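Local coordinates for protein dihydrodipicolinate synthase (Oceanobacillus iheyensis HTE831, PDB 3D0C) that probably catalyses the formation of 4-hydroxy-tetrahydrodipicolinate from pyruvate and aspartate semialdehyde in lysine biosynthesis, through a Schiff base with a lysine, at residues V51-T56 against E65-V70; E58-T63 against Q114-Y119; A169-Q174 against E197-F202; Q178-V183 against V189-G194. The protein carries 1 engineered substitution. One frame throughout, in Å; residues are numbered along the deposited sequence.

All four contacts belong to one TIM barrel and fall into two pairs. Contacts 1 and 2, centres about 12 Å apart, share the loop after strand 49-50 and touch, Asn53 OD1 lying 3.6 Å from Leu62 CD1. Contact 4 is nested in the chain loop closed by contact 3; they meet where Cys193 SG lies 3.9 Å from Trp199 CB. The pairs do not touch: contacts 1 and 3 have nearest atoms about 9 Å apart. The side chain of Lys167, the predicted Schiff-base residue, is about 11 Å from those of Asn53 and Asn171 and about 8 Å from that of Phe191. Contact 1 holds Thr56, predicted to bind pyruvate; in contact 2 Gln114 comes within about 5 Å of Tyr143, side chain to side chain.

Contact 1 (V51-T56 against E65-V70); sequences VPNGNT and EEAKQV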
loop_
_atom_site.group_PDB
_atom_site.type_symbol
_atom_site.label_atom_id
_atom_site.label_comp_id
_atom_site.label_asym_id
_atom_site.label_seq_id
_atom_site.Cartn_x
_atom_site.Cartn_y
_atom_site.Cartn_z
ATOM N N VAL A 51 10.493 -0.394 17.690
ATOM C CA VAL A 51 9.703 -1.043 16.661
ATOM C C VAL A 51 10.420 -1.291 15.345
ATOM O O VAL A 51 10.372 -0.452 14.445
ATOM C CB VAL A 51 8.433 -0.216 16.357
ATOM C CG1 VAL A 51 7.528 -0.990 15.408
ATOM C CG2 VAL A 51 7.705 0.131 17.659
ATOM N N PRO A 52 11.101 -2.447 15.210
ATOM C CA PRO A 52 11.795 -2.732 13.952
ATOM C C PRO A 52 10.748 -3.020 12.870
ATOM O O PRO A 52 9.655 -3.507 13.169
ATOM C CB PRO A 52 12.648 -3.950 14.293
ATOM C CG PRO A 52 11.818 -4.669 15.314
ATOM C CD PRO A 52 11.310 -3.527 16.189
ATOM N N ASN A 53 11.083 -2.716 11.621
ATOM C CA ASN A 53 10.167 -2.913 10.500
ATOM C C ASN A 53 8.916 -2.053 10.557
ATOM O O ASN A 53 7.801 -2.486 10.213
ATOM C CB ASN A 53 9.808 -4.391 10.323
ATOM C CG ASN A 53 10.930 -5.167 9.656
ATOM O OD1 ASN A 53 11.652 -4.620 8.824
ATOM N ND2 ASN A 53 11.079 -6.440 10.009
ATOM N N GLY A 54 9.132 -0.824 11.013
ATOM C CA GLY A 54 8.085 0.177 11.053
ATOM C C GLY A 54 8.326 0.927 9.749
ATOM O O GLY A 54 9.306 0.650 9.051
ATOM N N ASN A 55 7.461 1.866 9.392
ATOM C CA ASN A 55 7.675 2.596 8.151
ATOM C C ASN A 55 8.894 3.508 8.260
ATOM O O ASN A 55 9.484 3.873 7.252
ATOM C CB ASN A 55 6.424 3.400 7.785
ATOM C CG ASN A 55 5.336 2.529 7.173
ATOM O OD1 ASN A 55 4.149 2.725 7.429
ATOM N ND2 ASN A 55 5.739 1.567 6.350
ATOM N N THR A 56 9.283 3.864 9.484
ATOM C CA THR A 56 10.448 4.724 9.654
ATOM C C THR A 56 11.680 3.905 9.316
ATOM O O THR A 56 12.759 4.454 9.097
ATOM C CB THR A 56 10.599 5.240 11.095
ATOM O OG1 THR A 56 9.336 5.704 11.579
ATOM C CG2 THR A 56 11.593 6.401 11.126
ATOM N N GLU A 65 13.133 -11.408 2.951
ATOM C CA GLU A 65 14.330 -11.929 3.602
ATOM C C GLU A 65 15.031 -10.851 4.440
ATOM O O GLU A 65 15.438 -11.099 5.580
ATOM C CB GLU A 65 15.288 -12.468 2.546
ATOM C CG GLU A 65 16.602 -12.960 3.089
ATOM C CD GLU A 65 17.560 -13.318 1.973
ATOM O OE1 GLU A 65 17.864 -12.422 1.155
ATOM O OE2 GLU A 65 18.003 -14.485 1.907
ATOM N N GLU A 66 15.181 -9.659 3.871
ATOM C CA GLU A 66 15.823 -8.564 4.589
ATOM C C GLU A 66 14.996 -8.140 5.797
ATOM O O GLU A 66 15.551 -7.807 6.838
ATOM C CB GLU A 66 16.020 -7.351 3.674
ATOM C CG GLU A 66 16.925 -7.584 2.486
ATOM C CD GLU A 66 17.055 -6.340 1.635
ATOM O OE1 GLU A 66 16.009 -5.800 1.216
ATOM O OE2 GLU A 66 18.195 -5.899 1.389
ATOM N N ALA A 67 13.674 -8.147 5.668
ATOM C CA ALA A 67 12.823 -7.748 6.787
ATOM C C ALA A 67 12.991 -8.703 7.965
ATOM O O ALA A 67 13.075 -8.276 9.118
ATOM C CB ALA A 67 11.354 -7.686 6.348
ATOM N N LYS A 68 13.049 -10.000 7.692
ATOM C CA LYS A 68 13.237 -10.956 8.773
ATOM C C LYS A 68 14.602 -10.708 9.425
ATOM O O LYS A 68 14.729 -10.759 10.651
ATOM C CB LYS A 68 13.173 -12.386 8.239
ATOM C CG LYS A 68 11.822 -12.769 7.659
ATOM C CD LYS A 68 11.881 -14.151 7.047
ATOM C CE LYS A 68 10.525 -14.577 6.522
ATOM N NZ LYS A 68 10.617 -15.873 5.798
ATOM N N GLN A 69 15.615 -10.431 8.605
ATOM C CA GLN A 69 16.962 -10.182 9.123
ATOM C C GLN A 69 17.015 -8.955 10.038
ATOM O O GLN A 69 17.701 -8.967 11.059
ATOM C CB GLN A 69 17.961 -10.007 7.975
ATOM C CG GLN A 69 18.139 -11.241 7.099
ATOM C CD GLN A 69 19.278 -11.091 6.104
ATOM O OE1 GLN A 69 19.345 -10.114 5.354
ATOM N NE2 GLN A 69 20.179 -12.066 6.089
ATOM N N VAL A 70 16.296 -7.899 9.667
ATOM C CA VAL A 70 16.265 -6.688 10.482
ATOM C C VAL A 70 15.576 -6.967 11.813
ATOM O O VAL A 70 16.095 -6.623 12.874
ATOM C CB VAL A 70 15.519 -5.535 9.762
ATOM C CG1 VAL A 70 15.398 -4.329 10.688
ATOM C CG2 VAL A 70 16.265 -5.151 8.494
#
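Asn53 and Ala67 bring their CA atoms to 6.6 Å, the closest backbone approach between a turning loop and the helix that follows it. This is a beta-alpha loop of the TIM barrel: 51-56 leaves strand 49-50. The segment 65-70 is an early part of helix 64-78, to which the loop leads. At Asn53 the backbone takes left-handed helical angles, which turns the chain before it enters the short 3-10 segment at Asn55 and Thr56. Asn53 CG stands anti to the carbonyl carbon (chi1 -77°), and the side chain reaches across to the helix. ND2 gives a nearly straight hydrogen bond (168°) to the backbone Ala67 O, which lies in the plane of the asparagine amide. OD1 meets aliphatic surface instead, with Val70 CB at 4.1 Å, while Ala67 CB sits 3.9 Å from ND2. The residue is buried and its backbone is held as well, since Asn53 O accepts from His113 NE2. One side chain thus ties the loop carrying Thr56, predicted to bind pyruvate, to its own helix. From the side of the carbonyl, the bond is less regular: Asn53 ND2 stands 2.9 Å from Ala67 O but 43° above the carbonyl plane.

Contact 2 (E58-T63 against Q114-Y119); sequences EFYALT and QPVHPY
Tyr60 meets Val116 and the Gln114 carbonyl in a partly hydrated, partly apolar contact between two beta-alpha loops of the TIM barrel, one following strand 49-50 and the other strand 109-112. Tyr60 and Val116 approach from opposite directions. The valine uses a single methyl, CG1, which lies obliquely against the phenol, 3.3 Å from Tyr60 OH and 3.5 Å from Tyr60 CE1. With CG1 anti to the carbonyl carbon (chi1 -62°), it is this branch that faces the tyrosine. Phe59 CD2 covers one face of the Tyr60 ring, over its centre, and the rings of Tyr90 and His113 add to the aromatic surround. Val116 of the second subunit also packs on Tyr60, so Tyr60 lies where the two chains of the assembly meet. The side chain of Gln114 comes within about 5 Å of that of Tyr143, the predicted proton donor/acceptor. Tyr60 OH and Gln114 O are 3.5 Å apart, and two waters bridge them. Water 1 sits at the ring edge, in its plane, 2.9 Å from Tyr60 OH, and donates to Gln114 O at 3.2 Å. Water 2 makes the shorter pair of bonds, 2.6 Å to Tyr60 OH and 2.6 Å to Gln114 O, to which it too donates.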
loop_
_atom_site.group_PDB
_atom_site.type_symbol
_atom_site.label_atom_id
_atom_site.label_comp_id
_atom_site.label_asym_id
_atom_site.label_seq_id
_atom_site.Cartn_x
_atom_site.Cartn_y
_atom_site.Cartn_z
ATOM N N GLU A 58 11.691 1.935 6.719
ATOM C CA GLU A 58 11.528 1.636 5.295
ATOM C C GLU A 58 11.211 0.162 5.043
ATOM O O GLU A 58 11.754 -0.475 4.138
ATOM C CB GLU A 58 12.780 2.083 4.523
ATOM C CG GLU A 58 12.995 3.590 4.610
ATOM C CD GLU A 58 14.277 4.068 3.947
ATOM O OE1 GLU A 58 14.335 4.110 2.702
ATOM O OE2 GLU A 58 15.231 4.404 4.680
ATOM N N PHE A 59 10.298 -0.357 5.857
ATOM C CA PHE A 59 9.848 -1.738 5.778
ATOM C C PHE A 59 9.519 -2.168 4.355
ATOM O O PHE A 59 9.978 -3.216 3.894
ATOM C CB PHE A 59 8.607 -1.920 6.662
ATOM C CG PHE A 59 7.945 -3.262 6.520
ATOM C CD1 PHE A 59 8.625 -4.427 6.851
ATOM C CD2 PHE A 59 6.629 -3.357 6.073
ATOM C CE1 PHE A 59 8.006 -5.670 6.740
ATOM C CE2 PHE A 59 6.000 -4.597 5.959
ATOM C CZ PHE A 59 6.691 -5.755 6.292
ATOM N N TYR A 60 8.721 -1.363 3.658
ATOM C CA TYR A 60 8.323 -1.713 2.299
ATOM C C TYR A 60 9.421 -1.661 1.231
ATOM O O TYR A 60 9.205 -2.106 0.108
ATOM C CB TYR A 60 7.114 -0.866 1.879
ATOM C CG TYR A 60 5.852 -1.268 2.613
ATOM C CD1 TYR A 60 5.300 -2.542 2.444
ATOM C CD2 TYR A 60 5.226 -0.393 3.503
ATOM C CE1 TYR A 60 4.157 -2.933 3.144
ATOM C CE2 TYR A 60 4.083 -0.776 4.209
ATOM C CZ TYR A 60 3.555 -2.044 4.025
ATOM O OH TYR A 60 2.427 -2.422 4.715
ATOM N N ALA A 61 10.594 -1.133 1.576
ATOM C CA ALA A 61 11.705 -1.071 0.624
ATOM C C ALA A 61 12.622 -2.281 0.821
ATOM O O ALA A 61 13.651 -2.420 0.142
ATOM C CB ALA A 61 12.495 0.214 0.819
ATOM N N LEU A 62 12.240 -3.142 1.763
ATOM C CA LEU A 62 13.002 -4.343 2.088
ATOM C C LEU A 62 12.341 -5.582 1.505
ATOM O O LEU A 62 11.112 -5.646 1.400
ATOM C CB LEU A 62 13.082 -4.519 3.609
ATOM C CG LEU A 62 13.605 -3.364 4.470
ATOM C CD1 LEU A 62 13.538 -3.763 5.930
ATOM C CD2 LEU A 62 15.039 -3.021 4.074
ATOM N N THR A 63 13.154 -6.561 1.114
ATOM C CA THR A 63 12.614 -7.814 0.601
ATOM C C THR A 63 12.147 -8.521 1.869
ATOM O O THR A 63 12.444 -8.065 2.977
ATOM C CB THR A 63 13.691 -8.703 -0.066
ATOM O OG1 THR A 63 14.707 -9.015 0.893
ATOM C CG2 THR A 63 14.315 -8.005 -1.268
ATOM N N GLN A 114 -0.886 -1.178 8.068
ATOM C CA GLN A 114 -2.129 -0.967 7.348
ATOM C C GLN A 114 -2.030 -1.888 6.137
ATOM O O GLN A 114 -0.992 -1.944 5.457
ATOM C CB GLN A 114 -2.258 0.486 6.870
ATOM C CG GLN A 114 -3.288 0.674 5.758
ATOM C CD GLN A 114 -3.370 2.102 5.244
ATOM O OE1 GLN A 114 -2.354 2.790 5.096
ATOM N NE2 GLN A 114 -4.586 2.550 4.949
ATOM N N PRO A 115 -3.095 -2.644 5.863
ATOM C CA PRO A 115 -3.075 -3.551 4.711
ATOM C C PRO A 115 -2.765 -2.786 3.422
ATOM O O PRO A 115 -3.364 -1.744 3.162
ATOM C CB PRO A 115 -4.486 -4.128 4.704
ATOM C CG PRO A 115 -4.874 -4.109 6.165
ATOM C CD PRO A 115 -4.335 -2.789 6.651
ATOM N N VAL A 116 -1.832 -3.289 2.619
ATOM C CA VAL A 116 -1.490 -2.622 1.364
ATOM C C VAL A 116 -2.583 -2.811 0.315
ATOM O O VAL A 116 -2.614 -2.103 -0.689
ATOM C CB VAL A 116 -0.150 -3.145 0.769
ATOM C CG1 VAL A 116 1.004 -2.863 1.738
ATOM C CG2 VAL A 116 -0.249 -4.637 0.478
ATOM N N HIS A 117 -3.487 -3.756 0.544
ATOM C CA HIS A 117 -4.555 -4.004 -0.428
ATOM C C HIS A 117 -5.345 -2.734 -0.737
ATOM O O HIS A 117 -5.735 -2.017 0.180
ATOM C CB HIS A 117 -5.535 -5.059 0.093
ATOM C CG HIS A 117 -4.881 -6.294 0.622
ATOM N ND1 HIS A 117 -4.065 -6.284 1.732
ATOM C CD2 HIS A 117 -4.965 -7.586 0.226
ATOM C CE1 HIS A 117 -3.679 -7.520 2.001
ATOM N NE2 HIS A 117 -4.213 -8.328 1.103
ATOM N N PRO A 118 -5.592 -2.440 -2.032
ATOM C CA PRO A 118 -6.352 -1.245 -2.418
ATOM C C PRO A 118 -7.845 -1.378 -2.101
ATOM O O PRO A 118 -8.559 -0.375 -2.016
ATOM C CB PRO A 118 -6.093 -1.131 -3.926
ATOM C CG PRO A 118 -5.887 -2.550 -4.341
ATOM C CD PRO A 118 -5.009 -3.086 -3.222
ATOM N N TYR A 119 -8.302 -2.619 -1.923
ATOM C CA TYR A 119 -9.706 -2.894 -1.613
ATOM C C TYR A 119 -9.831 -3.584 -0.258
ATOM O O TYR A 119 -9.250 -4.651 -0.029
ATOM C CB TYR A 119 -10.337 -3.779 -2.697
ATOM C CG TYR A 119 -9.964 -3.397 -4.114
ATOM C CD1 TYR A 119 -10.001 -2.068 -4.535
ATOM C CD2 TYR A 119 -9.572 -4.369 -5.037
ATOM C CE1 TYR A 119 -9.653 -1.713 -5.842
ATOM C CE2 TYR A 119 -9.226 -4.024 -6.344
ATOM C CZ TYR A 119 -9.268 -2.695 -6.738
ATOM O OH TYR A 119 -8.913 -2.348 -8.021
HETATM O O HOH W 1 0.550 -4.572 4.554
HETATM O O HOH W 2 0.906 -0.291 4.967
#

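Contact 3 (A169-Q174 against E197-F202); sequences AINDIQ and EKWAPF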
loop_
_atom_site.group_PDB
_atom_site.type_symbol
_atom_site.label_atom_id
_atom_site.label_comp_id
_atom_site.label_asym_id
_atom_site.label_seq_id
_atom_site.Cartn_x
_atom_site.Cartn_y
_atom_site.Cartn_z
ATOM N N ALA A 169 -3.833 6.062 14.093
ATOM C CA ALA A 169 -3.217 7.070 13.244
ATOM C C ALA A 169 -4.160 7.879 12.368
ATOM O O ALA A 169 -3.759 8.351 11.309
ATOM C CB ALA A 169 -2.127 6.416 12.376
ATOM N N ILE A 170 -5.409 8.033 12.794
ATOM C CA ILE A 170 -6.367 8.846 12.049
ATOM C C ILE A 170 -6.464 10.152 12.856
ATOM O O ILE A 170 -6.932 10.136 13.994
ATOM C CB ILE A 170 -7.750 8.158 11.982
ATOM C CG1 ILE A 170 -7.634 6.851 11.183
ATOM C CG2 ILE A 170 -8.775 9.095 11.342
ATOM C CD1 ILE A 170 -8.910 6.007 11.154
ATOM N N ASN A 171 -6.007 11.267 12.286
ATOM C CA ASN A 171 -6.036 12.528 13.020
ATOM C C ASN A 171 -7.402 13.194 13.110
ATOM O O ASN A 171 -7.584 14.355 12.744
ATOM C CB ASN A 171 -4.983 13.492 12.464
ATOM C CG ASN A 171 -3.566 12.991 12.707
ATOM O OD1 ASN A 171 -3.282 12.383 13.747
ATOM N ND2 ASN A 171 -2.671 13.247 11.759
ATOM N N ASP A 172 -8.359 12.437 13.632
ATOM C CA ASP A 172 -9.729 12.904 13.813
ATOM C C ASP A 172 -9.940 12.799 15.318
ATOM O O ASP A 172 -10.222 11.719 15.843
ATOM C CB ASP A 172 -10.689 11.981 13.058
ATOM C CG ASP A 172 -12.145 12.403 13.184
ATOM O OD1 ASP A 172 -12.527 12.943 14.244
ATOM O OD2 ASP A 172 -12.916 12.168 12.226
ATOM N N ILE A 173 -9.796 13.928 16.008
ATOM C CA ILE A 173 -9.912 13.949 17.454
ATOM C C ILE A 173 -11.276 13.520 17.967
ATOM O O ILE A 173 -11.374 13.026 19.093
ATOM C CB ILE A 173 -9.521 15.344 18.032
ATOM C CG1 ILE A 173 -9.077 15.181 19.478
ATOM C CG2 ILE A 173 -10.678 16.323 17.936
ATOM C CD1 ILE A 173 -7.754 14.470 19.612
ATOM N N GLN A 174 -12.326 13.696 17.165
ATOM C CA GLN A 174 -13.656 13.264 17.598
ATOM C C GLN A 174 -13.664 11.729 17.632
ATOM O O GLN A 174 -14.110 11.119 18.605
ATOM C CB GLN A 174 -14.736 13.745 16.625
ATOM C CG GLN A 174 -14.883 15.260 16.475
ATOM C CD GLN A 174 -15.443 15.939 17.716
ATOM O OE1 GLN A 174 -16.147 15.320 18.518
ATOM N NE2 GLN A 174 -15.147 17.226 17.869
ATOM N N GLU A 197 4.675 13.287 17.862
ATOM C CA GLU A 197 4.694 14.511 18.657
ATOM C C GLU A 197 3.708 15.625 18.324
ATOM O O GLU A 197 3.163 16.269 19.227
ATOM C CB GLU A 197 6.117 15.092 18.679
ATOM C CG GLU A 197 7.119 14.288 19.521
ATOM C CD GLU A 197 7.804 13.158 18.753
ATOM O OE1 GLU A 197 7.261 12.714 17.720
ATOM O OE2 GLU A 197 8.888 12.709 19.193
ATOM N N LYS A 198 3.488 15.885 17.045
ATOM C CA LYS A 198 2.567 16.951 16.657
ATOM C C LYS A 198 1.143 16.671 17.153
ATOM O O LYS A 198 0.398 17.594 17.514
ATOM C CB LYS A 198 2.567 17.110 15.136
ATOM C CG LYS A 198 1.648 18.216 14.643
ATOM C CD LYS A 198 1.579 18.244 13.127
ATOM C CE LYS A 198 0.701 19.381 12.648
ATOM N NZ LYS A 198 0.618 19.397 11.165
ATOM N N TRP A 199 0.762 15.398 17.181
ATOM C CA TRP A 199 -0.581 15.053 17.631
ATOM C C TRP A 199 -0.689 14.500 19.049
ATOM O O TRP A 199 -1.780 14.461 19.615
ATOM C CB TRP A 199 -1.232 14.076 16.645
ATOM C CG TRP A 199 -1.559 14.737 15.357
ATOM C CD1 TRP A 199 -0.742 14.870 14.268
ATOM C CD2 TRP A 199 -2.749 15.470 15.057
ATOM N NE1 TRP A 199 -1.348 15.649 13.313
ATOM C CE2 TRP A 199 -2.581 16.034 13.772
ATOM C CE3 TRP A 199 -3.939 15.718 15.753
ATOM C CZ2 TRP A 199 -3.561 16.821 13.164
ATOM C CZ3 TRP A 199 -4.916 16.504 15.148
ATOM C CH2 TRP A 199 -4.717 17.048 13.867
ATOM N N ALA A 200 0.435 14.094 19.631
ATOM C CA ALA A 200 0.438 13.518 20.971
ATOM C C ALA A 200 -0.351 14.275 22.048
ATOM O O ALA A 200 -1.135 13.670 22.783
ATOM C CB ALA A 200 1.883 13.299 21.436
ATOM N N PRO A 201 -0.152 15.602 22.163
ATOM C CA PRO A 201 -0.864 16.396 23.171
ATOM C C PRO A 201 -2.374 16.276 23.072
ATOM O O PRO A 201 -3.062 16.120 24.079
ATOM C CB PRO A 201 -0.390 17.820 22.890
ATOM C CG PRO A 201 0.982 17.615 22.363
ATOM C CD PRO A 201 0.780 16.455 21.408
ATOM N N PHE A 202 -2.891 16.336 21.854
ATOM C CA PHE A 202 -4.332 16.257 21.666
ATOM C C PHE A 202 -4.858 14.855 21.921
ATOM O O PHE A 202 -5.925 14.691 22.520
ATOM C CB PHE A 202 -4.694 16.737 20.262
ATOM C CG PHE A 202 -4.191 18.114 19.970
ATOM C CD1 PHE A 202 -4.783 19.226 20.563
ATOM C CD2 PHE A 202 -3.055 18.295 19.191
ATOM C CE1 PHE A 202 -4.247 20.496 20.392
ATOM C CE2 PHE A 202 -2.511 19.561 19.014
ATOM C CZ PHE A 202 -3.110 20.665 19.618
#
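Asn171 lies flat over one face of the Trp199 indole. CB stands over the six-membered ring, 3.6 Å from its centroid and only 9° off the normal, a CH-pi contact. With CG anti to the carbonyl carbon (chi1 -66°), the amide is laid over the indole, CG being 3.4 Å from Trp199 CE2. The chain then forks: OD1 lies 3.3 Å from Trp199 CG, and ND2 lies 3.2 Å from Trp199 NE1. Those two nitrogens are both donors, so their closeness comes from stacking. The amide and ring planes are only 11° apart, and OD1 finds its polar partner outside the stack, accepting from Thr195 OG1. Asn171 is the centre of an inverse gamma turn, and the next residue, Asp172, is the N-cap of helix 173-182. Further along, Ile173 CD1 reaches the other helix's backbone, 3.4 Å from Phe202 O, and packs 3.9 Å from Phe202 CB. The contact thus joins the start of helix 173-182 to helix 196-206, which follows strand 190-193 in the barrel. Beyond, helix 235-257 meets helix 196-206 through Trp239 against the Phe202 ring and through Trp242 NE1, hydrogen-bonded to Lys198 O.

Contact 4 (Q178-V183 against V189-G194); sequences QVMRAV and VAFICG. Engineered in segment 178-183: Met180 (natural residue Ile).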
loop_
_atom_site.group_PDB
_atom_site.type_symbol
_atom_site.label_atom_id
_atom_site.label_comp_id
_atom_site.label_asym_id
_atom_site.label_seq_id
_atom_site.Cartn_x
_atom_site.Cartn_y
_atom_site.Cartn_z
ATOM N N GLN A 178 -14.056 9.024 20.771
ATOM C CA GLN A 178 -15.153 8.060 20.768
ATOM C C GLN A 178 -14.695 6.608 20.940
ATOM O O GLN A 178 -15.150 5.909 21.850
ATOM C CB GLN A 178 -15.948 8.174 19.474
ATOM C CG GLN A 178 -16.722 9.468 19.320
ATOM C CD GLN A 178 -17.129 9.705 17.878
ATOM O OE1 GLN A 178 -17.266 8.758 17.097
ATOM N NE2 GLN A 178 -17.329 10.966 17.515
ATOM N N VAL A 179 -13.798 6.148 20.071
ATOM C CA VAL A 179 -13.341 4.766 20.161
ATOM C C VAL A 179 -12.726 4.434 21.526
ATOM O O VAL A 179 -12.973 3.358 22.076
ATOM C CB VAL A 179 -12.345 4.416 19.013
ATOM C CG1 VAL A 179 -11.014 5.108 19.224
ATOM C CG2 VAL A 179 -12.162 2.916 18.934
HETATM N N MSE A 180 -11.955 5.356 22.093
HETATM C CA MSE A 180 -11.337 5.100 23.395
HETATM C C MSE A 180 -12.328 5.022 24.555
HETATM O O MSE A 180 -12.076 4.343 25.559
HETATM C CB MSE A 180 -10.271 6.151 23.693
HETATM C CG MSE A 180 -9.097 6.068 22.733
HETATM SE SE MSE A 180 -7.565 7.069 23.322
HETATM C CE MSE A 180 -8.318 8.838 23.086
ATOM N N ARG A 181 -13.450 5.717 24.432
ATOM C CA ARG A 181 -14.452 5.673 25.487
ATOM C C ARG A 181 -15.292 4.414 25.302
ATOM O O ARG A 181 -15.890 3.905 26.252
ATOM C CB ARG A 181 -15.353 6.911 25.429
ATOM C CG ARG A 181 -14.652 8.209 25.805
ATOM C CD ARG A 181 -15.589 9.406 25.697
ATOM N NE ARG A 181 -16.760 9.286 26.563
ATOM C CZ ARG A 181 -16.719 9.263 27.891
ATOM N NH1 ARG A 181 -15.558 9.353 28.525
ATOM N NH2 ARG A 181 -17.842 9.149 28.586
ATOM N N ALA A 182 -15.320 3.910 24.074
ATOM C CA ALA A 182 -16.106 2.727 23.748
ATOM C C ALA A 182 -15.483 1.411 24.206
ATOM O O ALA A 182 -16.197 0.472 24.571
ATOM C CB ALA A 182 -16.359 2.677 22.253
ATOM N N VAL A 183 -14.156 1.339 24.180
ATOM C CA VAL A 183 -13.453 0.127 24.585
ATOM C C VAL A 183 -13.254 0.074 26.094
ATOM O O VAL A 183 -12.611 0.945 26.674
ATOM C CB VAL A 183 -12.076 0.035 23.897
ATOM C CG1 VAL A 183 -11.379 -1.267 24.284
ATOM C CG2 VAL A 183 -12.250 0.123 22.393
ATOM N N VAL A 189 -6.456 -2.907 26.098
ATOM C CA VAL A 189 -5.943 -2.408 24.831
ATOM C C VAL A 189 -5.382 -1.014 25.060
ATOM O O VAL A 189 -6.122 -0.092 25.419
ATOM C CB VAL A 189 -7.051 -2.318 23.762
ATOM C CG1 VAL A 189 -6.476 -1.754 22.471
ATOM C CG2 VAL A 189 -7.655 -3.695 23.514
ATOM N N ALA A 190 -4.076 -0.861 24.869
ATOM C CA ALA A 190 -3.440 0.438 25.045
ATOM C C ALA A 190 -3.587 1.262 23.760
ATOM O O ALA A 190 -3.252 0.791 22.673
ATOM C CB ALA A 190 -1.962 0.256 25.384
ATOM N N PHE A 191 -4.105 2.481 23.889
ATOM C CA PHE A 191 -4.262 3.367 22.743
ATOM C C PHE A 191 -3.054 4.290 22.650
ATOM O O PHE A 191 -2.794 5.108 23.538
ATOM C CB PHE A 191 -5.560 4.171 22.857
ATOM C CG PHE A 191 -6.769 3.427 22.368
ATOM C CD1 PHE A 191 -7.076 3.399 21.013
ATOM C CD2 PHE A 191 -7.566 2.702 23.251
ATOM C CE1 PHE A 191 -8.163 2.654 20.537
ATOM C CE2 PHE A 191 -8.656 1.953 22.786
ATOM C CZ PHE A 191 -8.951 1.930 21.424
ATOM N N ILE A 192 -2.306 4.117 21.569
ATOM C CA ILE A 192 -1.101 4.884 21.305
ATOM C C ILE A 192 -1.333 5.851 20.155
ATOM O O ILE A 192 -1.940 5.484 19.152
ATOM C CB ILE A 192 0.047 3.949 20.880
ATOM C CG1 ILE A 192 0.266 2.871 21.941
ATOM C CG2 ILE A 192 1.318 4.758 20.642
ATOM C CD1 ILE A 192 1.284 1.822 21.528
ATOM N N CYS A 193 -0.863 7.085 20.304
ATOM C CA CYS A 193 -0.978 8.055 19.226
ATOM C C CYS A 193 0.044 7.639 18.166
ATOM O O CYS A 193 1.254 7.725 18.397
ATOM C CB CYS A 193 -0.637 9.463 19.714
ATOM S SG CYS A 193 -0.553 10.668 18.360
ATOM N N GLY A 194 -0.440 7.195 17.013
ATOM C CA GLY A 194 0.452 6.761 15.957
ATOM C C GLY A 194 0.886 7.854 14.999
ATOM O O GLY A 194 1.464 7.560 13.946
#
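Phe191 carries this contact: its ring packs from strand 190-193 against helix 173-182, where Met180, Val183 and, less extensively, Val179 receive it. The two elements belong to the beta-alpha-beta crossover of the TIM barrel that starts at strand 163-168, so the ring lies in the layer between the barrel wall and the helix outside it. Met180, an engineered residue present as selenomethionine, takes one face. Its CG lies 3.7 Å from the ring centroid and 18° off the normal, a CH-pi contact displaced toward the rim above Phe191 CG. The two side chains run past each other in opposite directions, which carries the selenium to the strand side: SE is 3.6 Å from Phe191 CB, while its approach to the ring is oblique, 4.6 Å from the centroid, a Met-aromatic contact.

Val183, where the backbone leaves the helix, works on the far rim. Its CG2 meets the ring edge in plane, 3.9 Å from Phe191 CZ, and its other methyl, CG1, faces Val189, 4.5 Å from CB. Val179 closes in obliquely, with CG1 4.0 Å from Phe191 CE1. On the strand side Ile166 also packs against the phenylalanine. Every interaction between the two segments is apolar or aromatic: methyls, a methylene and selenium against one ring. Between these segments the helix therefore meets the strand through dispersion and close fit, part of it supplied by the engineered Met180, with the phenylalanine ring gripped on a face and at its outer edge.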